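Local coordinates for protein fucose-specific lectin (Aleuria aurantia, PDB 6GKE) that binds L-fucose on glycan chains, with the strongest preference for alpha-1,6-linked core fucose, through sites set between adjacent blades of a six-bladed beta-propeller, at residues 171-174 / 178-181; 217-220 / 225-228; 190-193 / 198-201. The protein carries 1 engineered substitution. One frame throughout, in Å; residues are numbered along the deposited sequence.

Interaction 1 of 3, residues 171-174 / 178-181. With FUC (alpha-L-fucopyranose), chain F.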
loop_
_atom_site.group_PDB
_atom_site.type_symbol
_atom_site.label_atom_id
_atom_site.label_comp_id
_atom_site.label_asym_id
_atom_site.label_seq_id
_atom_site.Cartn_x
_atom_site.Cartn_y
_atom_site.Cartn_z
ATOM N N THR A 171 -14.881 4.281 -24.398
ATOM C CA THR A 171 -15.802 3.228 -24.801
ATOM C C THR A 171 -16.237 3.446 -26.253
ATOM O O THR A 171 -16.448 4.578 -26.689
ATOM C CB THR A 171 -16.970 3.133 -23.809
ATOM O OG1 THR A 171 -17.782 2.004 -24.129
ATOM C CG2 THR A 171 -17.838 4.370 -23.765
ATOM N N ALA A 172 -16.371 2.334 -26.985
ATOM C CA ALA A 172 -16.947 2.334 -28.322
ATOM C C ALA A 172 -18.446 2.075 -28.179
ATOM O O ALA A 172 -18.863 0.953 -27.907
ATOM C CB ALA A 172 -16.288 1.292 -29.195
ATOM N N ILE A 173 -19.245 3.131 -28.336
ATOM C CA ILE A 173 -20.690 3.057 -28.085
ATOM C C ILE A 173 -21.433 2.450 -29.278
ATOM O O ILE A 173 -22.617 2.150 -29.177
ATOM C CB ILE A 173 -21.257 4.438 -27.707
ATOM C CG1 ILE A 173 -21.238 5.432 -28.873
ATOM C CG2 ILE A 173 -20.547 4.987 -26.478
ATOM C CD1 ILE A 173 -22.078 6.671 -28.623
ATOM N N GLY A 174 -20.738 2.306 -30.404
ATOM C CA GLY A 174 -21.257 1.673 -31.594
ATOM C C GLY A 174 -20.104 1.501 -32.567
ATOM O O GLY A 174 -18.987 1.912 -32.259
ATOM N N LEU A 178 -17.107 6.637 -30.810
ATOM C CA LEU A 178 -16.250 6.622 -29.623
ATOM C C LEU A 178 -16.660 7.722 -28.652
ATOM O O LEU A 178 -16.992 8.828 -29.077
ATOM C CB LEU A 178 -14.794 6.863 -30.029
ATOM C CG LEU A 178 -14.297 6.089 -31.244
ATOM C CD1 LEU A 178 -12.821 6.377 -31.461
ATOM C CD2 LEU A 178 -14.547 4.591 -31.113
ATOM N N ARG A 179 -16.571 7.423 -27.352
ATOM C CA ARG A 179 -16.776 8.421 -26.318
ATOM C C ARG A 179 -15.648 8.296 -25.294
ATOM O O ARG A 179 -15.386 7.207 -24.772
ATOM C CB ARG A 179 -18.138 8.262 -25.637
ATOM C CG ARG A 179 -19.334 8.474 -26.559
ATOM C CD ARG A 179 -19.452 9.898 -27.084
ATOM N NE ARG A 179 -20.638 10.107 -27.905
ATOM C CZ ARG A 179 -20.710 9.907 -29.222
ATOM N NH1 ARG A 179 -19.670 9.444 -29.902
ATOM N NH2 ARG A 179 -21.837 10.178 -29.860
ATOM N N ILE A 180 -14.991 9.428 -25.035
ATOM C CA ILE A 180 -13.838 9.516 -24.141
ATOM C C ILE A 180 -14.194 10.484 -23.015
ATOM O O ILE A 180 -14.681 11.582 -23.280
ATOM C CB ILE A 180 -12.581 10.000 -24.890
ATOM C CG1 ILE A 180 -12.357 9.254 -26.212
ATOM C CG2 ILE A 180 -11.372 9.952 -23.966
ATOM C CD1 ILE A 180 -12.203 7.752 -26.093
ATOM N N TYR A 181 -13.944 10.057 -21.775
ATOM C CA TYR A 181 -14.278 10.812 -20.571
ATOM C C TYR A 181 -12.987 11.109 -19.818
ATOM O O TYR A 181 -12.129 10.250 -19.675
ATOM C CB TYR A 181 -15.271 10.033 -19.702
ATOM C CG TYR A 181 -16.537 9.745 -20.456
ATOM C CD1 TYR A 181 -17.555 10.679 -20.522
ATOM C CD2 TYR A 181 -16.665 8.591 -21.208
ATOM C CE1 TYR A 181 -18.683 10.463 -21.294
ATOM C CE2 TYR A 181 -17.787 8.357 -21.984
ATOM C CZ TYR A 181 -18.796 9.300 -22.038
ATOM O OH TYR A 181 -19.887 9.078 -22.836
HETATM C C1 FUC F . -23.662 12.931 -28.153
HETATM C C2 FUC F . -23.096 13.428 -26.832
HETATM C C3 FUC F . -23.853 12.801 -25.662
HETATM C C4 FUC F . -23.814 11.277 -25.788
HETATM C C5 FUC F . -24.449 10.888 -27.118
HETATM C C6 FUC F . -24.444 9.384 -27.352
HETATM O O1 FUC F . -24.961 13.489 -28.290
HETATM O O2 FUC F . -23.164 14.862 -26.793
HETATM O O3 FUC F . -23.340 13.272 -24.417
HETATM O O4 FUC F . -22.471 10.789 -25.789
HETATM O O5 FUC F . -23.712 11.501 -28.187
#
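Ile173 and Arg179 meet across the hairpin of strands 168-174 and 177-183, the two inner strands of one blade of the six-bladed beta-propeller, and together they form a wall of a fucose pocket. The methyl CD1 of Ile173 sits over the centre of one face of the arginine's guanidinium, 3.6 Å from CZ, while Ile173 CG2 lies 3.7 Å from Arg179 CG. With CG1 between the backbone N and the carbonyl carbon (chi1 68°), both branches of the isoleucine are turned along the arginine, and the extended chi2 (166°) carries CD1 out as far as the guanidinium. The guanidinium meets the sugar with its edge. NE donates to O4 of the fucose at 2.9 Å and NH2 to the ring oxygen O5 at 2.8 Å, with a weak second bond from NE to O5; Glu191, Gly203 and Trp245 also hydrogen-bond this sugar. On its inner end the group is held by NH1, which bonds to the carbonyl O of Leu178 from well above that carbonyl's plane, and a salt bridge from NH2 to Asp195 further limits its rotation.

Behind the pocket, Thr171 and Arg179 form an antiparallel hydrogen-bonded pair, its two bonds 3.0 Å (Thr171 N to Arg179 O) and 2.9 Å (Arg179 N to Thr171 O). Past this pair, a classic beta bulge sets Ile173 and Gly174 both against Arg177. The other face of the sheet carries Ala172 and Leu178, which both touch Trp120 of the preceding blade. Their own contact is a light apolar one, Ala172 CB lying 4.2 Å from Leu178 CD2.

Interaction 2 of 3, residues 217-220 / 225-228. With FUC (alpha-L-fucopyranose), chain G.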
loop_
_atom_site.group_PDB
_atom_site.type_symbol
_atom_site.label_atom_id
_atom_site.label_comp_id
_atom_site.label_asym_id
_atom_site.label_seq_id
_atom_site.Cartn_x
_atom_site.Cartn_y
_atom_site.Cartn_z
ATOM N N ILE A 217 -18.275 2.380 -19.772
ATOM C CA ILE A 217 -18.760 1.228 -20.527
ATOM C C ILE A 217 -19.977 1.666 -21.342
ATOM O O ILE A 217 -20.591 2.705 -21.084
ATOM C CB ILE A 217 -19.126 0.055 -19.596
ATOM C CG1 ILE A 217 -20.244 0.462 -18.627
ATOM C CG2 ILE A 217 -17.890 -0.454 -18.873
ATOM C CD1 ILE A 217 -20.884 -0.665 -17.863
ATOM N N SER A 218 -20.364 0.828 -22.300
ATOM C CA SER A 218 -21.543 1.095 -23.101
ATOM C C SER A 218 -22.031 -0.210 -23.723
ATOM O O SER A 218 -21.266 -1.163 -23.859
ATOM C CB SER A 218 -21.265 2.131 -24.166
ATOM O OG SER A 218 -20.326 1.656 -25.121
ATOM N N TRP A 219 -23.305 -0.224 -24.112
ATOM C CA TRP A 219 -23.877 -1.360 -24.804
ATOM C C TRP A 219 -25.167 -0.926 -25.488
ATOM O O TRP A 219 -25.708 0.141 -25.217
ATOM C CB TRP A 219 -24.138 -2.536 -23.852
ATOM C CG TRP A 219 -25.279 -2.324 -22.903
ATOM C CD1 TRP A 219 -26.561 -2.787 -23.007
ATOM C CD2 TRP A 219 -25.218 -1.595 -21.665
ATOM N NE1 TRP A 219 -27.295 -2.383 -21.923
ATOM C CE2 TRP A 219 -26.499 -1.649 -21.080
ATOM C CE3 TRP A 219 -24.197 -0.917 -20.986
ATOM C CZ2 TRP A 219 -26.778 -1.027 -19.861
ATOM C CZ3 TRP A 219 -24.473 -0.308 -19.781
ATOM C CH2 TRP A 219 -25.749 -0.372 -19.225
ATOM N N GLY A 220 -25.659 -1.788 -26.370
ATOM C CA GLY A 220 -27.005 -1.665 -26.875
ATOM C C GLY A 220 -27.135 -0.720 -28.056
ATOM O O GLY A 220 -26.169 -0.403 -28.749
ATOM N N ILE A 225 -24.900 4.208 -21.976
ATOM C CA ILE A 225 -23.537 4.525 -21.548
ATOM C C ILE A 225 -23.558 4.638 -20.027
ATOM O O ILE A 225 -24.504 5.188 -19.468
ATOM C CB ILE A 225 -22.987 5.825 -22.176
ATOM C CG1 ILE A 225 -23.252 5.892 -23.681
ATOM C CG2 ILE A 225 -21.508 5.978 -21.854
ATOM C CD1 ILE A 225 -22.960 7.240 -24.299
ATOM N N ARG A 226 -22.513 4.129 -19.372
ATOM C CA ARG A 226 -22.322 4.365 -17.950
ATOM C C ARG A 226 -20.896 4.871 -17.740
ATOM O O ARG A 226 -19.946 4.271 -18.242
ATOM C CB ARG A 226 -22.553 3.100 -17.117
ATOM C CG ARG A 226 -23.919 2.454 -17.301
ATOM C CD ARG A 226 -25.071 3.305 -16.791
ATOM N NE ARG A 226 -26.359 2.627 -16.912
ATOM C CZ ARG A 226 -27.174 2.712 -17.961
ATOM N NH1 ARG A 226 -26.888 3.502 -18.983
ATOM N NH2 ARG A 226 -28.287 1.998 -17.980
ATOM N N VAL A 227 -20.777 5.980 -17.007
ATOM C CA VAL A 227 -19.494 6.567 -16.663
ATOM C C VAL A 227 -19.357 6.469 -15.143
ATOM O O VAL A 227 -20.258 6.885 -14.411
ATOM C CB VAL A 227 -19.392 8.026 -17.146
ATOM C CG1 VAL A 227 -18.045 8.638 -16.816
ATOM C CG2 VAL A 227 -19.676 8.137 -18.635
ATOM N N TYR A 228 -18.228 5.911 -14.697
ATOM C CA TYR A 228 -17.929 5.694 -13.288
ATOM C C TYR A 228 -16.769 6.589 -12.873
ATOM O O TYR A 228 -15.809 6.757 -13.622
ATOM C CB TYR A 228 -17.557 4.234 -13.015
ATOM C CG TYR A 228 -18.692 3.310 -13.343
ATOM C CD1 TYR A 228 -19.775 3.203 -12.488
ATOM C CD2 TYR A 228 -18.738 2.629 -14.545
ATOM C CE1 TYR A 228 -20.877 2.431 -12.816
ATOM C CE2 TYR A 228 -19.830 1.851 -14.886
ATOM C CZ TYR A 228 -20.910 1.758 -14.026
ATOM O OH TYR A 228 -22.010 1.032 -14.392
HETATM C C1 FUC G . -29.625 1.645 -14.618
HETATM C C2 FUC G . -28.745 2.370 -13.610
HETATM C C3 FUC G . -27.930 1.363 -12.798
HETATM C C4 FUC G . -27.158 0.424 -13.734
HETATM C C5 FUC G . -28.146 -0.231 -14.684
HETATM C C6 FUC G . -27.508 -1.181 -15.689
HETATM O O1 FUC G . -30.631 0.911 -13.917
HETATM O O2 FUC G . -29.575 3.153 -12.744
HETATM O O3 FUC G . -27.076 2.061 -11.892
HETATM O O4 FUC G . -26.194 1.127 -14.532
HETATM O O5 FUC G . -28.840 0.768 -15.429
#
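Trp219 covers the guanidinium of Arg226 in the next fucose site of the propeller, where strands 213-219 and 224-230 pair as a beta hairpin. The six-membered end of the indole does the touching: CH2 lies over the centre of the guanidinium, 3.6 Å from CZ, with the two planes inclined at 57°, so this is a tilted lid and not a flat stack. With its edge the arginine reads the sugar, NE giving a hydrogen bond to fucose O4 at 2.8 Å and NH2 one to O5 at 2.9 Å.

One layer out, NH1 bonds to the backbone O of Ile225 (3.0 Å), which fixes the turn of the group, and also to OE1 of the engineered Gln224. The aliphatic stem of Arg226 is bent at chi2 (-66°) and rests against Ile217, whose CG1 comes to 3.8 Å from Arg226 CB. Ile217 and Arg226 also make the hydrogen-bonded backbone pair, flanked on the opposite face of the sheet by Ser218 and Ile225. Beside Ile217 stands Tyr228, its hydroxyl in a weak hydrogen bond to Glu238, a fucose-binding residue; the edge of its ring meets Ile217, CE2 to CG1 at 4.0 Å.

Interaction 3 of 3, residues 190-193 / 198-201. With FUC (alpha-L-fucopyranose), chain F; FUC (alpha-L-fucopyranose), chain E.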
loop_
_atom_site.group_PDB
_atom_site.type_symbol
_atom_site.label_atom_id
_atom_site.label_comp_id
_atom_site.label_asym_id
_atom_site.label_seq_id
_atom_site.Cartn_x
_atom_site.Cartn_y
_atom_site.Cartn_z
ATOM N N ARG A 190 -15.568 15.710 -18.432
ATOM C CA ARG A 190 -16.014 16.139 -19.746
ATOM C C ARG A 190 -15.936 14.947 -20.700
ATOM O O ARG A 190 -15.400 13.898 -20.361
ATOM C CB ARG A 190 -15.136 17.284 -20.255
ATOM C CG ARG A 190 -15.135 18.526 -19.380
ATOM C CD ARG A 190 -16.415 19.323 -19.489
ATOM N NE ARG A 190 -16.294 20.584 -18.775
ATOM C CZ ARG A 190 -17.246 21.506 -18.706
ATOM N NH1 ARG A 190 -18.389 21.338 -19.353
ATOM N NH2 ARG A 190 -17.041 22.590 -17.975
ATOM N N GLU A 191 -16.476 15.151 -21.902
ATOM C CA GLU A 191 -16.687 14.097 -22.875
ATOM C C GLU A 191 -16.214 14.586 -24.243
ATOM O O GLU A 191 -16.557 15.690 -24.652
ATOM C CB GLU A 191 -18.179 13.764 -22.912
ATOM C CG GLU A 191 -18.587 12.690 -23.900
ATOM C CD GLU A 191 -20.096 12.552 -24.011
ATOM O OE1 GLU A 191 -20.758 13.599 -24.168
ATOM O OE2 GLU A 191 -20.610 11.410 -23.959
ATOM N N HIS A 192 -15.464 13.737 -24.952
ATOM C CA HIS A 192 -15.069 13.996 -26.338
ATOM C C HIS A 192 -15.616 12.853 -27.192
ATOM O O HIS A 192 -15.592 11.702 -26.765
ATOM C CB HIS A 192 -13.549 14.174 -26.467
ATOM C CG HIS A 192 -13.159 15.297 -27.370
ATOM N ND1 HIS A 192 -13.531 16.599 -27.108
ATOM C CD2 HIS A 192 -12.427 15.321 -28.506
ATOM C CE1 HIS A 192 -13.049 17.376 -28.057
ATOM N NE2 HIS A 192 -12.375 16.618 -28.932
ATOM N N CYS A 193 -16.102 13.193 -28.390
ATOM C CA CYS A 193 -16.924 12.292 -29.180
ATOM C C CYS A 193 -16.413 12.168 -30.613
ATOM O O CYS A 193 -16.076 13.167 -31.230
ATOM C CB CYS A 193 -18.346 12.820 -29.302
ATOM S SG CYS A 193 -19.128 13.265 -27.734
ATOM N N SER A 198 -14.879 13.203 -37.410
ATOM C CA SER A 198 -14.326 14.307 -36.632
ATOM C C SER A 198 -14.597 14.096 -35.144
ATOM O O SER A 198 -15.559 13.435 -34.759
ATOM C CB SER A 198 -14.908 15.624 -37.074
ATOM O OG SER A 198 -16.312 15.617 -36.889
ATOM N N TRP A 199 -13.735 14.694 -34.322
ATOM C CA TRP A 199 -13.941 14.782 -32.888
ATOM C C TRP A 199 -14.734 16.044 -32.555
ATOM O O TRP A 199 -14.470 17.113 -33.109
ATOM C CB TRP A 199 -12.608 14.792 -32.134
ATOM C CG TRP A 199 -11.924 13.466 -32.117
ATOM C CD1 TRP A 199 -10.927 13.038 -32.943
ATOM C CD2 TRP A 199 -12.200 12.380 -31.220
ATOM N NE1 TRP A 199 -10.570 11.758 -32.622
ATOM C CE2 TRP A 199 -11.344 11.319 -31.581
ATOM C CE3 TRP A 199 -13.090 12.194 -30.158
ATOM C CZ2 TRP A 199 -11.344 10.099 -30.906
ATOM C CZ3 TRP A 199 -13.094 10.988 -29.494
ATOM C CH2 TRP A 199 -12.230 9.955 -29.862
ATOM N N TYR A 200 -15.647 15.928 -31.590
ATOM C CA TYR A 200 -16.378 17.087 -31.113
ATOM C C TYR A 200 -16.624 16.966 -29.609
ATOM O O TYR A 200 -16.612 15.878 -29.031
ATOM C CB TYR A 200 -17.684 17.274 -31.887
ATOM C CG TYR A 200 -18.722 16.197 -31.697
ATOM C CD1 TYR A 200 -19.657 16.276 -30.677
ATOM C CD2 TYR A 200 -18.788 15.113 -32.555
ATOM C CE1 TYR A 200 -20.639 15.312 -30.523
ATOM C CE2 TYR A 200 -19.757 14.132 -32.406
ATOM C CZ TYR A 200 -20.686 14.231 -31.384
ATOM O OH TYR A 200 -21.655 13.281 -31.215
ATOM N N VAL A 201 -16.854 18.120 -28.984
ATOM C CA VAL A 201 -17.094 18.189 -27.549
ATOM C C VAL A 201 -18.505 17.667 -27.258
ATOM O O VAL A 201 -19.480 18.148 -27.824
ATOM C CB VAL A 201 -16.900 19.624 -27.026
ATOM C CG1 VAL A 201 -17.295 19.748 -25.564
ATOM C CG2 VAL A 201 -15.477 20.109 -27.246
HETATM C C1 FUC F . -23.662 12.931 -28.153
HETATM C C2 FUC F . -23.096 13.428 -26.832
HETATM C C3 FUC F . -23.853 12.801 -25.662
HETATM C C4 FUC F . -23.814 11.277 -25.788
HETATM C C5 FUC F . -24.449 10.888 -27.118
HETATM C C6 FUC F . -24.444 9.384 -27.352
HETATM O O1 FUC F . -24.961 13.489 -28.290
HETATM O O2 FUC F . -23.164 14.862 -26.793
HETATM O O3 FUC F . -23.340 13.272 -24.417
HETATM O O4 FUC F . -22.471 10.789 -25.789
HETATM O O5 FUC F . -23.712 11.501 -28.187
HETATM C C1 FUC E . -9.096 7.326 -36.912
HETATM C C2 FUC E . -8.435 8.242 -35.890
HETATM C C3 FUC E . -9.522 9.042 -35.159
HETATM C C4 FUC E . -10.559 8.096 -34.548
HETATM C C5 FUC E . -11.166 7.291 -35.690
HETATM C C6 FUC E . -12.254 6.346 -35.223
HETATM O O1 FUC E . -9.608 8.152 -37.957
HETATM O O2 FUC E . -7.478 9.097 -36.546
HETATM O O3 FUC E . -8.941 9.902 -34.178
HETATM O O4 FUC E . -9.968 7.170 -33.633
HETATM O O5 FUC E . -10.138 6.530 -36.325
#
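Cys193 packs its CB over the face of the Tyr200 ring, and here the contact is tight: CB lies 3.4 Å from CZ and 16° off the ring normal, a CH-pi contact, while SG sits obliquely, 4.3 Å from the ring centroid. A chi1 of 66° folds the tyrosine back over its own backbone and so lays the ring across the neighbouring strand. Under it the two residues form a hydrogen-bonded backbone pair, Cys193 N to Tyr200 O and Tyr200 N to Cys193 O, both 2.8 Å. Asp195 takes up the Tyr200 hydroxyl.

These strands, 188-194 and 199-207, are the outer hairpin of a four-stranded propeller blade, and the blade serves a different fucose on each of its faces. Beside Cys193 and Tyr200, Glu191 reaches one sugar with an extended chain, accepting hydrogen bonds from O3 at OE1 (2.6 Å) and from O4 at OE2. The reverse face carries Trp199, whose NE1 donates to O3 of the second fucose at 2.9 Å.

On that face His192 and the six-membered ring of Trp199 have planes 16° apart but displaced, with little overlap, though CD2 of His192 comes to 3.6 Å from Trp199 CE3, and Phe159 stacks on the imidazole. The loose side lies at Val201, solvent-exposed on the outer strand; its CG2 meets the edge of the His192 ring, 3.7 Å from CE1.

Overall arrangement
Interactions 1 and 3 belong to one blade: strands 177-183 and 188-194 are neighbours in its sheet, so the inner and outer hairpins bring an arginine and a glutamate to the same fucose. Interaction 2 is the inner hairpin of the following blade and repeats the chemistry of interaction 1, with an indole in place of an isoleucine over the guanidinium. A hydrogen bond between the Thr171 and Ser218 hydroxyls joins these two hairpins, whose centres are 8 Å apart. Both are buried, whereas 190-193/198-201 is only partly so and relies more on aromatic rings. Between interactions 1 and 3, the Tyr181 hydroxyl bonds to Glu191 OE2.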